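Local coordinates for protein succinyl-CoA ligase (ADP-forming) subunit alpha (Methanosaeta concilii, PDB 6HXI) that belongs to the succinyl-CoA ligase family and binds coenzyme A, its ligase-like part being followed by a mainly helical region related to the C-terminal domain of citrate synthase, at residues N23-Q26 with R27-F31; I134-G137 with P138-G142; E406-I409 with Q410-D414. All coordinates share one frame; numbering follows the deposited sequence.

All three contacts are local and largely buried, although contact 1 has a polar edge where Asn23 is exposed. Contacts 1 and 2 share the Rossmann-like, coenzyme A-binding part: 23-31 is on a helix packed against the sheet, 134-142 on the outermost strand of that sheet within this chain and the loop after it, with centres about 18 Å apart. Contact 3 is in the citrate synthase-like region, its centre about 57 Å from that of contact 1. Polar side-chain ends mark contact 1; contact 2 has carbon contacts across a cis-proline turn, with an ST turn within the loop, beside the ligand; contact 3 joins apolar helix packing to one side chain bonded back to its own backbone.

Contact 1 (N23-Q26 with R27-F31); sequences NAIQ and RMLDF
Gln26 and Asp30, one turn apart on helix 22-34, meet through their polar ends. Gln26 NE2 lies 3.0 Å from Asp30 OD1 in a weak hydrogen bond, bent to 127° at the hydrogen. A kink at the second torsion of Gln26 (chi2 59°) swings its amide over the following turn, and the amide and carboxylate planes stand 32° apart. Each group has a stronger partner: Gln26 OE1 accepts from Phe57 N, and Asp30 OD2 forms a salt bridge with Arg350 of the second subunit, another copy of this protein. The nearby arginine probably favours the charged form of the carboxylate.

A second polar pair meets without a hydrogen bond. The Asn23 amide lies tilted over one face of the Arg27 guanidinium, its OD1 4.0 Å from the guanidinium plane. Asn23 ND2 and Arg27 NH2 come within 3.4 Å, but both are donors; Arg27 NH2 is bonded to Asn153 OD1 instead. Nearer the backbone, Arg27 CG passes 3.2 Å from Asn23 O.

Apolar contact runs along another side of the helix. Ile25 and Leu29 run alongside each other in the same direction, with Ile25 CG2 4.1 Å from Leu29 CD1. Beneath these side chains four successive main-chain bonds join residues four apart, from Arg27 N to Asn23 O (2.9 Å) through to Asp30 N to Gln26 O (2.9 Å).

The helix is a beta-alpha-beta crossover of the Rossmann-like coenzyme A-binding domain, between strands 15-18 and 42-46. Ala24 touches Phe87 of the coenzyme A pocket, Ile25 and Met28 pack on Ile42 of strand 42-46, Gln26 and Leu29 touch Ala56 of strand 52-58, and Met28 also reaches Phe149 and Arg150 of strand 149-150.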
ATOM      1  N   ASN B  23      34.514  -6.964 -14.414  1.00 40.92           N
ATOM      2  CA  ASN B  23      35.539  -8.017 -14.269  1.00 42.43           C
ATOM      3  C   ASN B  23      36.959  -7.489 -14.491  1.00 43.86           C
ATOM      4  O   ASN B  23      37.863  -7.817 -13.719  1.00 43.52           O
ATOM      5  CB  ASN B  23      35.242  -9.212 -15.195  1.00 52.12           C
ATOM      6  CG  ASN B  23      35.753 -10.533 -14.680  1.00 96.77           C
ATOM      7  OD1 ASN B  23      36.255 -10.656 -13.552  1.00 95.84           O
ATOM      8  ND2 ASN B  23      35.613 -11.565 -15.497  1.00 98.80           N
ATOM      9  N   ALA B  24      37.139  -6.644 -15.525  1.00 37.67           N
ATOM     10  CA  ALA B  24      38.409  -6.005 -15.863  1.00 36.03           C
ATOM     11  C   ALA B  24      38.820  -5.075 -14.707  1.00 37.55           C
ATOM     12  O   ALA B  24      39.973  -5.098 -14.284  1.00 37.74           O
ATOM     13  CB  ALA B  24      38.246  -5.202 -17.152  1.00 36.35           C
ATOM     14  N   ILE B  25      37.854  -4.292 -14.163  1.00 31.96           N
ATOM     15  CA  ILE B  25      38.086  -3.422 -13.013  1.00 31.28           C
ATOM     16  C   ILE B  25      38.607  -4.277 -11.850  1.00 35.14           C
ATOM     17  O   ILE B  25      39.662  -3.948 -11.286  1.00 34.08           O
ATOM     18  CB  ILE B  25      36.825  -2.607 -12.623  1.00 32.65           C
ATOM     19  CG1 ILE B  25      36.527  -1.519 -13.675  1.00 32.79           C
ATOM     20  CG2 ILE B  25      36.977  -1.983 -11.238  1.00 31.33           C
ATOM     21  CD1 ILE B  25      34.998  -1.118 -13.777  1.00 40.20           C
ATOM     22  N   GLN B  26      37.882  -5.382 -11.525  1.00 30.83           N
ATOM     23  CA  GLN B  26      38.287  -6.289 -10.453  1.00 32.09           C
ATOM     24  C   GLN B  26      39.691  -6.897 -10.671  1.00 38.35           C
ATOM     25  O   GLN B  26      40.449  -7.008  -9.710  1.00 39.82           O
ATOM     26  CB  GLN B  26      37.234  -7.392 -10.182  1.00 32.64           C
ATOM     27  CG  GLN B  26      37.512  -8.177  -8.879  1.00 35.04           C
ATOM     28  CD  GLN B  26      37.543  -7.272  -7.666  1.00 47.37           C
ATOM     29  OE1 GLN B  26      36.507  -6.818  -7.174  1.00 44.07           O
ATOM     30  NE2 GLN B  26      38.732  -6.940  -7.184  1.00 44.49           N
ATOM     31  N   ARG B  27      40.033  -7.255 -11.921  1.00 34.93           N
ATOM     32  CA  ARG B  27      41.334  -7.834 -12.276  1.00 34.05           C
ATOM     33  C   ARG B  27      42.452  -6.850 -11.973  1.00 38.66           C
ATOM     34  O   ARG B  27      43.460  -7.238 -11.374  1.00 37.85           O
ATOM     35  CB  ARG B  27      41.369  -8.263 -13.755  1.00 32.35           C
ATOM     36  CG  ARG B  27      40.525  -9.495 -14.016  1.00 36.73           C
ATOM     37  CD  ARG B  27      40.934 -10.215 -15.255  1.00 46.69           C
ATOM     38  NE  ARG B  27      40.336 -11.544 -15.284  1.00 48.24           N
ATOM     39  CZ  ARG B  27      39.290 -11.868 -16.027  1.00 61.82           C
ATOM     40  NH1 ARG B  27      38.809 -13.099 -16.000  1.00 47.47           N
ATOM     41  NH2 ARG B  27      38.707 -10.958 -16.796  1.00 55.73           N
ATOM     42  N   MET B  28      42.256  -5.562 -12.346  1.00 35.79           N
ATOM     43  CA  MET B  28      43.249  -4.521 -12.084  1.00 35.78           C
ATOM     44  C   MET B  28      43.491  -4.365 -10.572  1.00 37.38           C
ATOM     45  O   MET B  28      44.634  -4.424 -10.120  1.00 34.03           O
ATOM     46  CB  MET B  28      42.849  -3.191 -12.738  1.00 37.60           C
ATOM     47  CG  MET B  28      43.031  -3.205 -14.232  1.00 40.44           C
ATOM     48  SD  MET B  28      42.491  -1.696 -15.065  1.00 43.47           S
ATOM     49  CE  MET B  28      43.775  -0.568 -14.569  1.00 39.59           C
ATOM     50  N   LEU B  29      42.403  -4.258  -9.787  1.00 32.72           N
ATOM     51  CA  LEU B  29      42.474  -4.112  -8.338  1.00 32.73           C
ATOM     52  C   LEU B  29      43.132  -5.313  -7.673  1.00 38.66           C
ATOM     53  O   LEU B  29      43.927  -5.139  -6.742  1.00 38.27           O
ATOM     54  CB  LEU B  29      41.080  -3.870  -7.741  1.00 32.59           C
ATOM     55  CG  LEU B  29      40.426  -2.563  -8.134  1.00 36.99           C
ATOM     56  CD1 LEU B  29      38.952  -2.551  -7.737  1.00 36.31           C
ATOM     57  CD2 LEU B  29      41.161  -1.386  -7.517  1.00 37.94           C
ATOM     58  N   ASP B  30      42.832  -6.524  -8.171  1.00 36.45           N
ATOM     59  CA  ASP B  30      43.393  -7.759  -7.638  1.00 37.30           C
ATOM     60  C   ASP B  30      44.917  -7.790  -7.813  1.00 41.92           C
ATOM     61  O   ASP B  30      45.629  -8.230  -6.913  1.00 42.79           O
ATOM     62  CB  ASP B  30      42.723  -8.978  -8.307  1.00 39.21           C
ATOM     63  CG  ASP B  30      41.394  -9.402  -7.707  1.00 51.01           C
ATOM     64  OD1 ASP B  30      40.979  -8.804  -6.692  1.00 51.12           O
ATOM     65  OD2 ASP B  30      40.794 -10.367  -8.223  1.00 59.51           O
ATOM     66  N   PHE B  31      45.404  -7.296  -8.951  1.00 38.88           N
ATOM     67  CA  PHE B  31      46.835  -7.221  -9.258  1.00 39.56           C
ATOM     68  C   PHE B  31      47.519  -6.214  -8.328  1.00 42.71           C
ATOM     69  O   PHE B  31      48.545  -6.527  -7.752  1.00 42.06           O
ATOM     70  CB  PHE B  31      47.052  -6.835 -10.730  1.00 40.34           C
ATOM     71  CG  PHE B  31      48.495  -6.902 -11.174  1.00 42.25           C
ATOM     72  CD1 PHE B  31      49.186  -8.114 -11.181  1.00 45.04           C
ATOM     73  CD2 PHE B  31      49.168  -5.757 -11.578  1.00 44.03           C
ATOM     74  CE1 PHE B  31      50.525  -8.179 -11.609  1.00 45.71           C
ATOM     75  CE2 PHE B  31      50.514  -5.822 -11.990  1.00 47.18           C
ATOM     76  CZ  PHE B  31      51.174  -7.033 -12.011  1.00 45.39           C
TER

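Contact 2 (I134-G137 with P138-G142); sequences IVIG and PATVG. With COA (coenzyme A), chain G.
Thr140 turns its hydroxyl opposite the backbone N (chi1 -173°), which leaves CG2 facing the end of strand 134-136, 3.5 Å from Gly137 CA. Ile136 has CG1 beside its backbone N (chi1 -67°), which puts CG2 anti to that N and into the same corner, 3.8 Å from Thr140 CG2 and 3.7 Å from Gly142 O. The chain turns here through a cis Gly137-Pro138 peptide, with Gly137 at a positive phi of 114°, an angle easiest for glycine. Thr140 OG1 steadies the far side of the loop: it accepts from Gly142 N at 3.1 Å, an ST turn, and donates to Ala201 O, so this buried hydroxyl is used in both directions.

On the outer side of the turn lies the thiol arm of coenzyme A. Its C3P is 3.5 Å from Ala139 C, while S1P is 3.6 Å from Val141 N and 3.8 Å from Val141 CG1. No hydrogen bond joins 134-137 to 138-142; the cis peptide, the glycine backbone angles and the ST turn define the bend. The loop meets the ligand closely through backbone and carbon atoms, whereas hydrogen bonds to coenzyme A come from groups that include Ser89 OG, Arg91 NE and Ser92 OG.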
ATOM      1  N   ILE B 134      50.916   8.218 -25.864  1.00 44.03           N
ATOM      2  CA  ILE B 134      51.029   6.820 -26.313  1.00 43.22           C
ATOM      3  C   ILE B 134      49.659   6.177 -26.508  1.00 45.58           C
ATOM      4  O   ILE B 134      48.796   6.307 -25.639  1.00 44.85           O
ATOM      5  CB  ILE B 134      51.976   5.974 -25.387  1.00 46.27           C
ATOM      6  CG1 ILE B 134      53.447   6.457 -25.503  1.00 48.71           C
ATOM      7  CG2 ILE B 134      51.901   4.457 -25.656  1.00 43.00           C
ATOM      8  CD1 ILE B 134      53.891   7.351 -24.349  1.00 63.03           C
ATOM      9  N   VAL B 135      49.463   5.496 -27.647  1.00 41.15           N
ATOM     10  CA  VAL B 135      48.253   4.728 -27.891  1.00 41.44           C
ATOM     11  C   VAL B 135      48.672   3.255 -28.023  1.00 44.89           C
ATOM     12  O   VAL B 135      49.437   2.918 -28.926  1.00 43.77           O
ATOM     13  CB  VAL B 135      47.363   5.205 -29.084  1.00 45.51           C
ATOM     14  CG1 VAL B 135      46.207   4.231 -29.338  1.00 43.42           C
ATOM     15  CG2 VAL B 135      46.819   6.598 -28.839  1.00 45.85           C
ATOM     16  N   ILE B 136      48.212   2.407 -27.098  1.00 38.50           N
ATOM     17  CA  ILE B 136      48.461   0.972 -27.150  1.00 39.53           C
ATOM     18  C   ILE B 136      47.167   0.402 -27.715  1.00 44.33           C
ATOM     19  O   ILE B 136      46.100   0.611 -27.151  1.00 43.12           O
ATOM     20  CB  ILE B 136      48.877   0.332 -25.785  1.00 43.03           C
ATOM     21  CG1 ILE B 136      50.270   0.851 -25.340  1.00 45.37           C
ATOM     22  CG2 ILE B 136      48.906  -1.189 -25.874  1.00 41.69           C
ATOM     23  CD1 ILE B 136      50.321   1.238 -23.940  1.00 52.70           C
ATOM     24  N   GLY B 137      47.269  -0.220 -28.876  1.00 41.75           N
ATOM     25  CA  GLY B 137      46.132  -0.777 -29.587  1.00 40.57           C
ATOM     26  C   GLY B 137      45.886  -0.048 -30.890  1.00 46.12           C
ATOM     27  O   GLY B 137      46.781   0.657 -31.364  1.00 48.45           O
ATOM     28  N   PRO B 138      44.715  -0.213 -31.539  1.00 41.99           N
ATOM     29  CA  PRO B 138      43.531  -1.003 -31.122  1.00 40.80           C
ATOM     30  C   PRO B 138      43.749  -2.504 -31.192  1.00 43.48           C
ATOM     31  O   PRO B 138      44.820  -2.948 -31.619  1.00 41.89           O
ATOM     32  CB  PRO B 138      42.427  -0.545 -32.110  1.00 42.98           C
ATOM     33  CG  PRO B 138      42.973   0.686 -32.806  1.00 48.20           C
ATOM     34  CD  PRO B 138      44.463   0.492 -32.812  1.00 44.46           C
ATOM     35  N   ALA B 139      42.721  -3.283 -30.793  1.00 39.57           N
ATOM     36  CA  ALA B 139      42.706  -4.748 -30.832  1.00 39.84           C
ATOM     37  C   ALA B 139      43.808  -5.385 -29.971  1.00 45.22           C
ATOM     38  O   ALA B 139      44.489  -6.315 -30.407  1.00 47.21           O
ATOM     39  CB  ALA B 139      42.758  -5.248 -32.285  1.00 41.06           C
ATOM     40  N   THR B 140      43.951  -4.903 -28.731  1.00 40.47           N
ATOM     41  CA  THR B 140      44.928  -5.434 -27.780  1.00 40.22           C
ATOM     42  C   THR B 140      44.282  -5.656 -26.427  1.00 42.15           C
ATOM     43  O   THR B 140      43.206  -5.128 -26.194  1.00 40.94           O
ATOM     44  CB  THR B 140      46.146  -4.489 -27.677  1.00 46.99           C
ATOM     45  OG1 THR B 140      47.138  -5.124 -26.882  1.00 51.16           O
ATOM     46  CG2 THR B 140      45.810  -3.153 -27.039  1.00 44.24           C
ATOM     47  N   VAL B 141      44.947  -6.418 -25.543  1.00 39.86           N
ATOM     48  CA  VAL B 141      44.544  -6.596 -24.139  1.00 40.17           C
ATOM     49  C   VAL B 141      45.208  -5.470 -23.358  1.00 42.47           C
ATOM     50  O   VAL B 141      44.718  -5.056 -22.311  1.00 40.37           O
ATOM     51  CB  VAL B 141      44.853  -7.972 -23.488  1.00 44.68           C
ATOM     52  CG1 VAL B 141      43.811  -9.004 -23.871  1.00 44.25           C
ATOM     53  CG2 VAL B 141      46.284  -8.449 -23.787  1.00 45.19           C
ATOM     54  N   GLY B 142      46.331  -5.008 -23.890  1.00 40.66           N
ATOM     55  CA  GLY B 142      47.108  -3.918 -23.327  1.00 40.83           C
ATOM     56  C   GLY B 142      48.553  -4.319 -23.112  1.00 47.13           C
ATOM     57  O   GLY B 142      49.345  -4.396 -24.048  1.00 46.83           O
TER
HETATM   58  N1A COA G 701      19.625   0.240 -26.333  1.00 37.02           N
HETATM   59  C2A COA G 701      20.420   0.704 -27.303  1.00 38.66           C
HETATM   60  N3A COA G 701      21.725   0.469 -27.501  1.00 36.94           N
HETATM   61  C4A COA G 701      22.232  -0.296 -26.522  1.00 37.60           C
HETATM   62  C5A COA G 701      21.539  -0.841 -25.455  1.00 36.70           C
HETATM   63  C6A COA G 701      20.156  -0.576 -25.392  1.00 37.31           C
HETATM   64  N6A COA G 701      19.345  -1.110 -24.480  1.00 40.79           N
HETATM   65  N7A COA G 701      22.404  -1.493 -24.590  1.00 41.12           N
HETATM   66  C8A COA G 701      23.578  -1.341 -25.149  1.00 40.25           C
HETATM   67  N9A COA G 701      23.553  -0.623 -26.318  1.00 41.42           N
HETATM   68  C1B COA G 701      24.687  -0.246 -27.159  1.00 39.94           C
HETATM   69  C2B COA G 701      25.796   0.532 -26.461  1.00 40.71           C
HETATM   70  O2B COA G 701      25.471   1.921 -26.365  1.00 43.32           O
HETATM   71  C3B COA G 701      26.962   0.272 -27.421  1.00 39.95           C
HETATM   72  O3B COA G 701      26.901   1.121 -28.588  1.00 37.56           O
HETATM   73  P3B COA G 701      28.180   1.544 -29.441  1.00 35.80           P
HETATM   74  O7A COA G 701      28.889   0.287 -29.816  1.00 36.78           O
HETATM   75  O8A COA G 701      27.653   2.305 -30.605  1.00 39.03           O
HETATM   76  O9A COA G 701      28.992   2.490 -28.539  1.00 35.17           O
HETATM   77  C4B COA G 701      26.682  -1.131 -27.974  1.00 37.80           C
HETATM   78  O4B COA G 701      25.302  -1.415 -27.664  1.00 38.21           O
HETATM   79  C5B COA G 701      27.572  -2.225 -27.443  1.00 39.15           C
HETATM   80  O5B COA G 701      27.679  -2.050 -26.016  1.00 42.87           O
HETATM   81  P1A COA G 701      29.104  -2.234 -25.238  1.00 45.87           P
HETATM   82  O1A COA G 701      28.974  -2.395 -23.768  1.00 46.78           O
HETATM   83  O2A COA G 701      30.117  -1.173 -25.640  1.00 39.95           O
HETATM   84  O3A COA G 701      29.479  -3.616 -25.941  1.00 51.94           O
HETATM   85  P2A COA G 701      30.511  -4.821 -25.818  1.00 48.04           P
HETATM   86  O4A COA G 701      29.960  -5.859 -24.925  1.00 49.20           O
HETATM   87  O5A COA G 701      30.667  -5.351 -27.225  1.00 50.70           O
HETATM   88  O6A COA G 701      31.900  -4.214 -25.244  1.00 41.51           O
HETATM   89  CBP COA G 701      34.236  -4.468 -25.902  1.00 36.87           C
HETATM   90  CCP COA G 701      32.928  -3.694 -26.107  1.00 39.55           C
HETATM   91  CDP COA G 701      35.302  -3.853 -26.819  1.00 29.73           C
HETATM   92  CEP COA G 701      34.713  -4.384 -24.439  1.00 36.86           C
HETATM   93  CAP COA G 701      33.995  -5.956 -26.277  1.00 40.28           C
HETATM   94  OAP COA G 701      33.297  -6.071 -27.504  1.00 42.80           O
HETATM   95  C9P COA G 701      35.221  -6.860 -26.308  1.00 45.34           C
HETATM   96  O9P COA G 701      35.669  -7.325 -25.257  1.00 49.14           O
HETATM   97  N8P COA G 701      35.751  -7.118 -27.514  1.00 43.34           N
HETATM   98  C7P COA G 701      36.978  -7.883 -27.692  1.00 39.76           C
HETATM   99  C6P COA G 701      38.081  -7.040 -28.270  1.00 43.61           C
HETATM  100  C5P COA G 701      39.328  -7.844 -28.556  1.00 46.46           C
HETATM  101  O5P COA G 701      39.256  -9.038 -28.842  1.00 49.05           O
HETATM  102  N4P COA G 701      40.486  -7.194 -28.455  1.00 47.54           N
HETATM  103  C3P COA G 701      41.779  -7.851 -28.594  1.00 51.38           C
HETATM  104  C2P COA G 701      42.221  -8.548 -27.323  1.00 54.05           C
HETATM  105  S1P COA G 701      43.916  -9.110 -27.644  1.00 58.56           S

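Contact 3 (E406-I409 with Q410-D414); sequences ELVI and QIVAD
Leu407 and Ile411 lie four residues and about one turn apart on helix 399-412, in the mainly helical region related to the C-terminal domain of citrate synthase. They cross obliquely, Ile411 bringing its end carbon CD1 to the Leu407 branch point CG at 3.9 Å. Two torsions bring the ends together: Leu407 CG is opposite its backbone N (chi1 -180°), whereas Ile411 CG1 lies beside its own N (chi1 -76°), with Ile411 CG1 3.4 Å from Leu407 O. Next round the helix is a looser pair, Val408 CG1 and Val412 CG1 being 4.4 Å apart. Val412 CG2 comes 3.4 Å from Val408 O.

These side chains pack on neighbouring helices. Val408 and Ile411 both rest on Leu505 of helix 500-512, and Ile409 turns to Leu575, Leu578 and Ile582 of helix 571-594. Leu378 of the third subunit, another copy of this protein, packs on Leu407, Gln410 and Ile411, which makes this face of the helix part of a subunit interface. Glu406 reaches across to helix 383-393, where OE1 accepts from Gly385 N.

The polar chain of Gln410 instead returns to its own helix. Extended at chi2 and then turned at the amide, it places NE2 3.1 Å from Glu406 O, while Gln410 N makes the regular helical bond to the same oxygen at 3.2 Å. Glu406 O is thus gripped twice by one residue: NE2 stands well above the carbonyl plane, 65° out of it, and Gln410 N approaches from the opposite face.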
ATOM      1  N   GLU B 406     -13.064 -16.398 -14.921  1.00 25.36           N
ATOM      2  CA  GLU B 406     -13.111 -15.220 -15.788  1.00 24.54           C
ATOM      3  C   GLU B 406     -14.460 -14.493 -15.700  1.00 29.51           C
ATOM      4  O   GLU B 406     -14.487 -13.271 -15.775  1.00 27.85           O
ATOM      5  CB  GLU B 406     -12.808 -15.615 -17.215  1.00 25.61           C
ATOM      6  CG  GLU B 406     -11.359 -16.100 -17.367  1.00 36.81           C
ATOM      7  CD  GLU B 406     -10.923 -16.402 -18.790  1.00 55.58           C
ATOM      8  OE1 GLU B 406      -9.946 -17.161 -18.973  1.00 52.31           O
ATOM      9  OE2 GLU B 406     -11.539 -15.853 -19.729  1.00 64.80           O
ATOM     10  N   LEU B 407     -15.574 -15.242 -15.491  1.00 26.56           N
ATOM     11  CA  LEU B 407     -16.902 -14.648 -15.314  1.00 28.03           C
ATOM     12  C   LEU B 407     -16.947 -13.825 -14.018  1.00 27.01           C
ATOM     13  O   LEU B 407     -17.462 -12.726 -14.037  1.00 26.95           O
ATOM     14  CB  LEU B 407     -17.949 -15.761 -15.310  1.00 30.63           C
ATOM     15  CG  LEU B 407     -19.448 -15.455 -15.146  1.00 38.30           C
ATOM     16  CD1 LEU B 407     -19.968 -14.557 -16.299  1.00 41.61           C
ATOM     17  CD2 LEU B 407     -20.264 -16.802 -15.204  1.00 37.96           C
ATOM     18  N   VAL B 408     -16.437 -14.372 -12.910  1.00 22.22           N
ATOM     19  CA  VAL B 408     -16.387 -13.731 -11.598  1.00 23.03           C
ATOM     20  C   VAL B 408     -15.591 -12.404 -11.703  1.00 29.93           C
ATOM     21  O   VAL B 408     -16.075 -11.393 -11.222  1.00 30.18           O
ATOM     22  CB  VAL B 408     -15.792 -14.677 -10.525  1.00 25.23           C
ATOM     23  CG1 VAL B 408     -15.415 -13.896  -9.248  1.00 22.85           C
ATOM     24  CG2 VAL B 408     -16.757 -15.813 -10.231  1.00 24.20           C
ATOM     25  N   ILE B 409     -14.403 -12.423 -12.370  1.00 23.26           N
ATOM     26  CA  ILE B 409     -13.573 -11.238 -12.596  1.00 21.11           C
ATOM     27  C   ILE B 409     -14.351 -10.130 -13.286  1.00 25.04           C
ATOM     28  O   ILE B 409     -14.284  -8.996 -12.843  1.00 26.52           O
ATOM     29  CB  ILE B 409     -12.269 -11.610 -13.339  1.00 22.65           C
ATOM     30  CG1 ILE B 409     -11.390 -12.445 -12.463  1.00 21.07           C
ATOM     31  CG2 ILE B 409     -11.497 -10.380 -13.838  1.00 22.68           C
ATOM     32  CD1 ILE B 409     -10.140 -13.084 -13.243  1.00 19.25           C
ATOM     33  N   GLN B 410     -15.136 -10.454 -14.348  1.00 23.51           N
ATOM     34  CA  GLN B 410     -15.983  -9.486 -15.067  1.00 22.80           C
ATOM     35  C   GLN B 410     -17.093  -8.951 -14.212  1.00 26.28           C
ATOM     36  O   GLN B 410     -17.376  -7.756 -14.213  1.00 27.60           O
ATOM     37  CB  GLN B 410     -16.555 -10.136 -16.320  1.00 24.72           C
ATOM     38  CG  GLN B 410     -15.439 -10.485 -17.297  1.00 21.81           C
ATOM     39  CD  GLN B 410     -16.004 -11.296 -18.437  1.00 34.08           C
ATOM     40  OE1 GLN B 410     -16.747 -10.807 -19.247  1.00 27.60           O
ATOM     41  NE2 GLN B 410     -15.669 -12.550 -18.502  1.00 21.13           N
ATOM     42  N   ILE B 411     -17.710  -9.837 -13.434  1.00 24.25           N
ATOM     43  CA  ILE B 411     -18.832  -9.463 -12.548  1.00 25.12           C
ATOM     44  C   ILE B 411     -18.394  -8.561 -11.419  1.00 30.90           C
ATOM     45  O   ILE B 411     -19.131  -7.648 -11.054  1.00 31.68           O
ATOM     46  CB  ILE B 411     -19.541 -10.760 -12.074  1.00 28.60           C
ATOM     47  CG1 ILE B 411     -20.402 -11.266 -13.286  1.00 28.77           C
ATOM     48  CG2 ILE B 411     -20.395 -10.546 -10.768  1.00 29.82           C
ATOM     49  CD1 ILE B 411     -21.067 -12.564 -13.180  1.00 39.34           C
ATOM     50  N   VAL B 412     -17.188  -8.803 -10.854  1.00 26.57           N
ATOM     51  CA  VAL B 412     -16.719  -7.982  -9.738  1.00 22.85           C
ATOM     52  C   VAL B 412     -15.829  -6.811 -10.207  1.00 25.71           C
ATOM     53  O   VAL B 412     -15.339  -6.078  -9.352  1.00 25.83           O
ATOM     54  CB  VAL B 412     -16.067  -8.790  -8.586  1.00 25.22           C
ATOM     55  CG1 VAL B 412     -16.971  -9.935  -8.111  1.00 25.92           C
ATOM     56  CG2 VAL B 412     -14.678  -9.329  -8.968  1.00 24.37           C
ATOM     57  N   ALA B 413     -15.620  -6.620 -11.528  1.00 22.87           N
ATOM     58  CA  ALA B 413     -14.724  -5.573 -12.069  1.00 24.28           C
ATOM     59  C   ALA B 413     -14.970  -4.187 -11.451  1.00 26.49           C
ATOM     60  O   ALA B 413     -14.028  -3.512 -11.063  1.00 24.27           O
ATOM     61  CB  ALA B 413     -14.795  -5.505 -13.571  1.00 25.40           C
ATOM     62  N   ASP B 414     -16.227  -3.822 -11.303  1.00 24.87           N
ATOM     63  CA  ASP B 414     -16.557  -2.561 -10.694  1.00 25.34           C
ATOM     64  C   ASP B 414     -17.962  -2.548 -10.173  1.00 27.47           C
ATOM     65  O   ASP B 414     -18.825  -3.152 -10.761  1.00 25.31           O
ATOM     66  CB  ASP B 414     -16.406  -1.398 -11.696  1.00 27.86           C
ATOM     67  CG  ASP B 414     -16.161  -0.114 -10.924  1.00 35.51           C
ATOM     68  OD1 ASP B 414     -15.185  -0.080 -10.123  1.00 28.19           O
ATOM     69  OD2 ASP B 414     -17.033   0.794 -10.991  1.00 37.29           O
TER